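Local structure of PrgX (Enterococcus faecalis, 2AWI) at residues A[198-206]-A[279-287]; A[231-242]-A[253-264]. The protein serves as the receptor for the peptide sex pheromone cCF10 and probably binds DNA as a repressor in the control of conjugation. The protein carries 1 engineered substitution. One frame throughout, in Å; residues are numbered along the deposited sequence.

Contact 1 (A[198-206]-A[279-287]); sequences LTISIMNRN and ELTKISAKE
The carboxylate of E287 lies at the edge of the R205 guanidinium, close to its plane, the two flat groups turned 25° apart. The grip is side-on: R205 NE donates to E287 OE2 over 2.7 Å, nearly straight at 169°, while R205 NH2 reaches E287 OE1 at 2.9 Å. Both nitrogens come to the syn sides of the oxygens but tilted out of the carboxylate plane, and two bonds to two different atoms restrict rotation of either group. K249 forms a second salt bridge to E287 OE1. R205, at positive phi, fits the C-prime place of a Schellman motif closing helix 184-203, although the outer bond, from N206 N, is less sure.

Next to this pair, M203, I202 and I283 pack through hydrocarbon. The chain of M203, a selenomethionine, leaves with CG anti to the backbone N (chi1 -152°) and then bends, bringing its methyl CE 3.6 Å from I283 CD1 and onto K282 CB. I283 CD1 is wedged between this methyl and I202 CG2, 3.7 Å away. Farther along, T199 CG2 packs 3.4 Å from E279 OE2; a water joins E279 OE1 to T199 OG1, which also hydrogen-bonds to K195 O.

The chemistry thus implies a small greasy centre between two polar ends, the paired charges probably stabilising each other where helix 184-203 terminates.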
# COMPACT_ATOMS: atom_id res chain seq x y z
N LEU A 198 18.74 18.69 -12.72
CA LEU A 198 17.70 18.68 -11.69
C LEU A 198 18.04 17.80 -10.49
O LEU A 198 17.65 18.10 -9.37
CB LEU A 198 16.36 18.23 -12.30
CG LEU A 198 15.19 18.02 -11.34
CD1 LEU A 198 15.02 19.25 -10.47
CD2 LEU A 198 13.92 17.74 -12.11
N THR A 199 18.78 16.73 -10.74
CA THR A 199 19.18 15.83 -9.67
C THR A 199 20.10 16.60 -8.72
O THR A 199 19.93 16.58 -7.51
CB THR A 199 19.94 14.60 -10.23
OG1 THR A 199 19.08 13.87 -11.12
CG2 THR A 199 20.39 13.68 -9.10
N ILE A 200 21.08 17.28 -9.31
CA ILE A 200 22.02 18.07 -8.54
C ILE A 200 21.31 19.20 -7.79
O ILE A 200 21.60 19.46 -6.62
CB ILE A 200 23.09 18.66 -9.49
CG1 ILE A 200 23.95 17.51 -10.05
CG2 ILE A 200 23.94 19.68 -8.75
CD1 ILE A 200 24.91 17.92 -11.18
N SER A 201 20.36 19.85 -8.45
CA SER A 201 19.63 20.95 -7.83
C SER A 201 18.84 20.55 -6.59
O SER A 201 18.79 21.30 -5.62
CB SER A 201 18.69 21.58 -8.85
OG SER A 201 19.45 22.12 -9.92
N ILE A 202 18.23 19.37 -6.64
CA ILE A 202 17.45 18.86 -5.52
C ILE A 202 18.38 18.48 -4.38
O ILE A 202 18.07 18.68 -3.21
CB ILE A 202 16.61 17.61 -5.93
CG1 ILE A 202 15.45 18.03 -6.82
CG2 ILE A 202 16.07 16.90 -4.70
CD1 ILE A 202 14.46 18.95 -6.14
N MSE A 203 19.54 17.94 -4.73
CA MSE A 203 20.52 17.51 -3.74
C MSE A 203 21.12 18.70 -2.96
O MSE A 203 21.58 18.53 -1.84
CB MSE A 203 21.63 16.71 -4.43
CG MSE A 203 22.31 15.68 -3.54
SE MSE A 203 21.08 14.29 -2.95
CE MSE A 203 20.92 14.81 -1.09
N ASN A 204 21.11 19.88 -3.57
CA ASN A 204 21.64 21.09 -2.93
C ASN A 204 20.48 21.93 -2.42
O ASN A 204 20.64 23.12 -2.15
CB ASN A 204 22.46 21.92 -3.91
CG ASN A 204 23.65 21.18 -4.45
OD1 ASN A 204 24.21 20.31 -3.79
ND2 ASN A 204 24.07 21.54 -5.67
N ARG A 205 19.32 21.31 -2.31
CA ARG A 205 18.11 21.98 -1.85
C ARG A 205 17.89 23.34 -2.52
O ARG A 205 17.21 24.21 -1.97
CB ARG A 205 18.13 22.14 -0.33
CG ARG A 205 16.75 22.29 0.28
CD ARG A 205 16.78 22.13 1.79
NE ARG A 205 15.47 21.73 2.31
CZ ARG A 205 14.38 22.48 2.26
NH1 ARG A 205 14.42 23.68 1.72
NH2 ARG A 205 13.24 22.02 2.77
N ASN A 206 18.46 23.51 -3.71
CA ASN A 206 18.31 24.75 -4.46
C ASN A 206 16.94 24.68 -5.15
O ASN A 206 16.84 24.25 -6.30
CB ASN A 206 19.41 24.85 -5.52
CG ASN A 206 19.60 26.26 -6.03
OD1 ASN A 206 18.63 26.98 -6.27
ND2 ASN A 206 20.85 26.65 -6.22
N GLU A 279 19.58 8.48 -2.98
CA GLU A 279 19.18 9.87 -3.07
C GLU A 279 18.17 10.22 -1.99
O GLU A 279 18.40 11.12 -1.18
CB GLU A 279 18.58 10.18 -4.45
CG GLU A 279 19.52 10.94 -5.38
CD GLU A 279 19.07 10.95 -6.84
OE1 GLU A 279 17.91 11.32 -7.12
OE2 GLU A 279 19.89 10.59 -7.71
N LEU A 280 17.05 9.51 -1.97
CA LEU A 280 16.00 9.76 -0.99
C LEU A 280 16.46 9.59 0.46
O LEU A 280 15.91 10.22 1.36
CB LEU A 280 14.80 8.84 -1.26
CG LEU A 280 13.59 9.02 -0.34
CD1 LEU A 280 13.02 10.42 -0.51
CD2 LEU A 280 12.55 7.97 -0.66
N THR A 281 17.46 8.75 0.67
CA THR A 281 17.98 8.52 2.02
C THR A 281 18.71 9.77 2.51
O THR A 281 18.60 10.15 3.68
CB THR A 281 18.96 7.33 2.05
OG1 THR A 281 18.27 6.13 1.69
CG2 THR A 281 19.55 7.15 3.44
N LYS A 282 19.45 10.41 1.61
CA LYS A 282 20.19 11.61 1.96
C LYS A 282 19.25 12.80 2.06
O LYS A 282 19.38 13.64 2.95
CB LYS A 282 21.29 11.86 0.93
CG LYS A 282 22.28 10.70 0.82
CD LYS A 282 23.37 10.97 -0.21
CE LYS A 282 24.32 9.78 -0.30
NZ LYS A 282 25.47 10.02 -1.23
N ILE A 283 18.29 12.86 1.15
CA ILE A 283 17.32 13.95 1.16
C ILE A 283 16.61 13.92 2.51
O ILE A 283 16.55 14.93 3.22
CB ILE A 283 16.25 13.77 0.05
CG1 ILE A 283 16.91 13.78 -1.33
CG2 ILE A 283 15.22 14.88 0.15
CD1 ILE A 283 17.43 15.13 -1.76
N SER A 284 16.07 12.75 2.85
CA SER A 284 15.34 12.55 4.10
C SER A 284 16.13 12.90 5.36
O SER A 284 15.57 13.43 6.32
CB SER A 284 14.85 11.10 4.20
OG SER A 284 13.88 10.83 3.20
N ALA A 285 17.42 12.60 5.36
CA ALA A 285 18.27 12.90 6.51
C ALA A 285 18.36 14.41 6.72
O ALA A 285 18.12 14.90 7.82
CB ALA A 285 19.66 12.30 6.31
N LYS A 286 18.68 15.15 5.66
CA LYS A 286 18.79 16.60 5.75
C LYS A 286 17.50 17.23 6.25
O LYS A 286 17.52 18.30 6.86
CB LYS A 286 19.17 17.19 4.38
CG LYS A 286 20.55 16.77 3.89
CD LYS A 286 20.81 17.15 2.43
CE LYS A 286 20.72 18.65 2.20
NZ LYS A 286 21.15 19.01 0.82
N GLU A 287 16.38 16.56 6.00
CA GLU A 287 15.09 17.08 6.45
C GLU A 287 14.69 16.46 7.78
O GLU A 287 13.60 16.73 8.30
CB GLU A 287 14.02 16.80 5.39
CG GLU A 287 14.33 17.37 4.02
CD GLU A 287 14.46 18.88 4.01
OE1 GLU A 287 13.48 19.56 4.37
OE2 GLU A 287 15.53 19.38 3.63
O HOH W 1 17.98 11.55 -9.98

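Contact 2 (A[231-242]-A[253-264])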
# COMPACT_ATOMS: atom_id res chain seq x y z
N TYR A 231 11.83 6.76 -19.11
CA TYR A 231 12.57 6.59 -17.87
C TYR A 231 12.85 7.95 -17.23
O TYR A 231 12.75 8.11 -16.01
CB TYR A 231 13.89 5.86 -18.12
CG TYR A 231 13.74 4.45 -18.67
CD1 TYR A 231 13.01 3.48 -17.97
CD2 TYR A 231 14.34 4.08 -19.86
CE1 TYR A 231 12.90 2.18 -18.45
CE2 TYR A 231 14.24 2.79 -20.35
CZ TYR A 231 13.52 1.84 -19.65
OH TYR A 231 13.43 0.57 -20.15
N TYR A 232 13.21 8.92 -18.06
CA TYR A 232 13.49 10.27 -17.59
C TYR A 232 12.22 10.93 -17.07
O TYR A 232 12.25 11.65 -16.08
CB TYR A 232 14.06 11.11 -18.74
CG TYR A 232 15.51 10.84 -19.11
CD1 TYR A 232 16.11 11.51 -20.17
CD2 TYR A 232 16.29 9.94 -18.38
CE1 TYR A 232 17.45 11.30 -20.50
CE2 TYR A 232 17.64 9.72 -18.71
CZ TYR A 232 18.21 10.40 -19.76
OH TYR A 232 19.53 10.22 -20.09
N ASP A 233 11.10 10.70 -17.75
CA ASP A 233 9.83 11.28 -17.36
C ASP A 233 9.42 10.76 -15.98
O ASP A 233 8.75 11.44 -15.21
CB ASP A 233 8.77 10.93 -18.40
CG ASP A 233 7.46 11.67 -18.18
OD1 ASP A 233 7.49 12.76 -17.59
OD2 ASP A 233 6.41 11.16 -18.62
N LEU A 234 9.84 9.54 -15.69
CA LEU A 234 9.52 8.89 -14.43
C LEU A 234 10.44 9.41 -13.32
O LEU A 234 9.99 9.74 -12.23
CB LEU A 234 9.70 7.38 -14.61
CG LEU A 234 8.93 6.38 -13.75
CD1 LEU A 234 7.45 6.69 -13.81
CD2 LEU A 234 9.21 4.97 -14.28
N GLU A 235 11.73 9.48 -13.62
CA GLU A 235 12.72 9.94 -12.66
C GLU A 235 12.56 11.42 -12.34
O GLU A 235 12.60 11.83 -11.17
CB GLU A 235 14.12 9.66 -13.18
CG GLU A 235 15.24 10.16 -12.29
CD GLU A 235 16.57 9.56 -12.68
OE1 GLU A 235 16.66 9.03 -13.81
OE2 GLU A 235 17.52 9.61 -11.87
N ILE A 236 12.38 12.23 -13.38
CA ILE A 236 12.20 13.66 -13.23
C ILE A 236 10.92 13.95 -12.44
O ILE A 236 10.88 14.89 -11.64
CB ILE A 236 12.13 14.36 -14.61
CG1 ILE A 236 13.55 14.48 -15.18
CG2 ILE A 236 11.46 15.73 -14.49
CD1 ILE A 236 13.61 15.15 -16.53
N ASN A 237 9.89 13.14 -12.66
CA ASN A 237 8.62 13.31 -11.95
C ASN A 237 8.81 12.94 -10.48
O ASN A 237 8.06 13.41 -9.61
CB ASN A 237 7.54 12.42 -12.59
CG ASN A 237 6.14 12.91 -12.28
OD1 ASN A 237 5.61 12.71 -11.18
ND2 ASN A 237 5.52 13.58 -13.26
N TYR A 238 9.79 12.09 -10.20
CA TYR A 238 10.09 11.70 -8.83
C TYR A 238 10.82 12.87 -8.16
O TYR A 238 10.64 13.12 -6.97
CB TYR A 238 10.97 10.44 -8.82
CG TYR A 238 11.95 10.38 -7.66
CD1 TYR A 238 13.25 10.87 -7.80
CD2 TYR A 238 11.58 9.85 -6.43
CE1 TYR A 238 14.15 10.85 -6.73
CE2 TYR A 238 12.47 9.82 -5.36
CZ TYR A 238 13.75 10.32 -5.52
OH TYR A 238 14.63 10.30 -4.46
N LEU A 239 11.65 13.57 -8.93
CA LEU A 239 12.39 14.70 -8.41
C LEU A 239 11.41 15.84 -8.16
O LEU A 239 11.60 16.66 -7.27
CB LEU A 239 13.49 15.12 -9.40
CG LEU A 239 14.65 14.12 -9.46
CD1 LEU A 239 15.50 14.35 -10.71
CD2 LEU A 239 15.49 14.26 -8.20
N LYS A 240 10.35 15.87 -8.96
CA LYS A 240 9.31 16.88 -8.82
C LYS A 240 8.56 16.61 -7.53
O LYS A 240 8.22 17.54 -6.79
CB LYS A 240 8.36 16.81 -10.02
CG LYS A 240 7.21 17.79 -9.98
CD LYS A 240 6.27 17.56 -11.16
CE LYS A 240 5.01 18.40 -11.06
NZ LYS A 240 4.07 18.11 -12.18
N GLN A 241 8.29 15.34 -7.25
CA GLN A 241 7.58 14.96 -6.03
C GLN A 241 8.44 15.38 -4.83
O GLN A 241 7.92 15.81 -3.81
CB GLN A 241 7.32 13.45 -5.99
CG GLN A 241 6.36 12.94 -7.06
CD GLN A 241 5.01 13.63 -7.02
OE1 GLN A 241 4.36 13.69 -5.98
NE2 GLN A 241 4.57 14.14 -8.16
N ILE A 242 9.75 15.23 -4.96
CA ILE A 242 10.66 15.61 -3.89
C ILE A 242 10.66 17.14 -3.76
O ILE A 242 10.70 17.67 -2.66
CB ILE A 242 12.09 15.12 -4.18
CG1 ILE A 242 12.10 13.59 -4.22
CG2 ILE A 242 13.06 15.65 -3.12
CD1 ILE A 242 11.64 12.93 -2.93
N SER A 253 3.25 13.72 -1.52
CA SER A 253 4.37 13.89 -2.44
C SER A 253 5.49 12.95 -2.05
O SER A 253 6.23 12.46 -2.91
CB SER A 253 4.88 15.33 -2.42
OG SER A 253 3.94 16.21 -3.01
N TYR A 254 5.62 12.70 -0.76
CA TYR A 254 6.67 11.82 -0.28
C TYR A 254 6.34 10.39 -0.67
O TYR A 254 7.22 9.62 -1.05
CB TYR A 254 6.82 11.92 1.24
CG TYR A 254 8.07 11.25 1.76
CD1 TYR A 254 8.13 9.87 1.93
CD2 TYR A 254 9.21 12.00 2.05
CE1 TYR A 254 9.30 9.25 2.37
CE2 TYR A 254 10.38 11.40 2.48
CZ TYR A 254 10.42 10.02 2.64
OH TYR A 254 11.59 9.43 3.04
N LEU A 255 5.06 10.04 -0.58
CA LEU A 255 4.60 8.72 -0.94
C LEU A 255 4.74 8.50 -2.45
O LEU A 255 5.21 7.45 -2.88
CB LEU A 255 3.14 8.53 -0.51
CG LEU A 255 2.88 8.75 0.98
CD1 LEU A 255 1.41 8.48 1.28
CD2 LEU A 255 3.78 7.84 1.81
N ASN A 256 4.35 9.50 -3.24
CA ASN A 256 4.46 9.40 -4.69
C ASN A 256 5.90 9.08 -5.07
O ASN A 256 6.16 8.19 -5.87
CB ASN A 256 4.02 10.71 -5.37
CG ASN A 256 2.52 10.96 -5.28
OD1 ASN A 256 1.73 10.03 -5.16
ND2 ASN A 256 2.13 12.22 -5.37
N ALA A 257 6.84 9.81 -4.46
CA ALA A 257 8.26 9.61 -4.74
C ALA A 257 8.67 8.19 -4.38
O ALA A 257 9.35 7.53 -5.17
CB ALA A 257 9.10 10.61 -3.95
N VAL A 258 8.27 7.72 -3.20
CA VAL A 258 8.62 6.37 -2.77
C VAL A 258 8.00 5.35 -3.73
O VAL A 258 8.61 4.34 -4.09
CB VAL A 258 8.12 6.07 -1.33
CG1 VAL A 258 8.54 4.66 -0.90
CG2 VAL A 258 8.67 7.10 -0.35
N ASN A 259 6.77 5.64 -4.16
CA ASN A 259 6.06 4.75 -5.06
C ASN A 259 6.76 4.68 -6.42
O ASN A 259 6.76 3.63 -7.08
CB ASN A 259 4.63 5.24 -5.21
CG ASN A 259 3.79 4.32 -6.06
OD1 ASN A 259 3.94 3.10 -6.00
ND2 ASN A 259 2.90 4.90 -6.85
N ILE A 260 7.36 5.78 -6.84
CA ILE A 260 8.07 5.79 -8.10
C ILE A 260 9.36 4.97 -7.98
O ILE A 260 9.71 4.22 -8.89
CB ILE A 260 8.37 7.23 -8.55
CG1 ILE A 260 7.05 7.90 -8.97
CG2 ILE A 260 9.39 7.25 -9.69
CD1 ILE A 260 7.20 9.30 -9.48
N ILE A 261 10.05 5.10 -6.84
CA ILE A 261 11.27 4.33 -6.62
C ILE A 261 10.92 2.85 -6.72
O ILE A 261 11.68 2.05 -7.26
CB ILE A 261 11.86 4.61 -5.21
CG1 ILE A 261 12.42 6.04 -5.16
CG2 ILE A 261 12.97 3.61 -4.90
CD1 ILE A 261 13.10 6.38 -3.85
N ASN A 262 9.75 2.49 -6.22
CA ASN A 262 9.28 1.12 -6.25
C ASN A 262 8.99 0.62 -7.67
O ASN A 262 9.21 -0.55 -7.97
CB ASN A 262 8.03 0.97 -5.38
CG ASN A 262 7.39 -0.39 -5.52
OD1 ASN A 262 8.02 -1.42 -5.29
ND2 ASN A 262 6.11 -0.40 -5.90
N ILE A 263 8.50 1.50 -8.53
CA ILE A 263 8.20 1.13 -9.91
C ILE A 263 9.48 0.71 -10.63
O ILE A 263 9.49 -0.28 -11.37
CB ILE A 263 7.55 2.30 -10.68
CG1 ILE A 263 6.06 2.34 -10.37
CG2 ILE A 263 7.76 2.14 -12.16
CD1 ILE A 263 5.33 1.05 -10.71
N PHE A 264 10.56 1.45 -10.40
CA PHE A 264 11.83 1.15 -11.02
C PHE A 264 12.30 -0.23 -10.60
O PHE A 264 13.00 -0.91 -11.35
CB PHE A 264 12.89 2.22 -10.64
CG PHE A 264 12.81 3.47 -11.48
CD1 PHE A 264 13.08 3.43 -12.85
CD2 PHE A 264 12.41 4.68 -10.92
CE1 PHE A 264 12.96 4.58 -13.65
CE2 PHE A 264 12.29 5.84 -11.70
CZ PHE A 264 12.57 5.78 -13.07
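An antiparallel helical hairpin within the TPR region brings helices 230-248 and 251-266 together: the segment axes cross at -155° and approach to 8.2 Å. Small residues, A257 and S253, stand at the two nearest backbone pairs, A257 CA lying 4.9 Å from Y238 CA and S253 CA equally near Q241 CA. The A257 methyl CB is 3.6 Å from I242 CD1 and also packs on Y238 CD2, while A257 O sits at the edge of the Y238 ring, near its plane.

On the next turn, I260 comes in toward helix 230-248, with CG2 3.7 Å from Y238 CB and against the backbone oxygen of L234. L234 and F264 approach from opposite directions; L234 CD2 lies over one face of the F264 ring, 4.0 Å from its centroid, in a CH-pi contact. The ring edge meets Y231 O and E235 N.

A polar pair marks the other end. Q241 is folded back at chi2 (-57°), and N256 ND2 donates a hydrogen bond to its OE1 (2.7 Å); the donor stands above the carbonyl plane, 51° out of it, rather than on a lone pair, the two amides being steeply turned. Beside it S253 CB rests 3.4 Å from Q241 O.

L234 and I263 also pack against I263 of the second subunit, so the hairpin borders a subunit interface. Such close pairing of consecutive helices is consistent with the antiparallel helix pairs from which TPR-like solenoids are built.

In the fold
Contact 2 is buried and contact 1 lies at the surface, although both belong to the same C-terminal helical region and their centres are about 13 Å apart. Contact 2 pairs neighbouring helices in sequence; contact 1 joins helix 184-203 to helix 270-286 across 72 intervening residues. Helix 230-248 links them, since I242 CG2 packs on I202 CG2 at 3.6 Å and the Y238 OH meets L280 CB. Helices 251-266 and 270-286 also meet, where S284 OG and Y254 OH probably hydrogen-bond. Contact 2 is mostly apolar with one amide pair, contact 1 a small apolar patch flanked by a salt bridge and a water. Other subunits reach contact 2, but none touches contact 1.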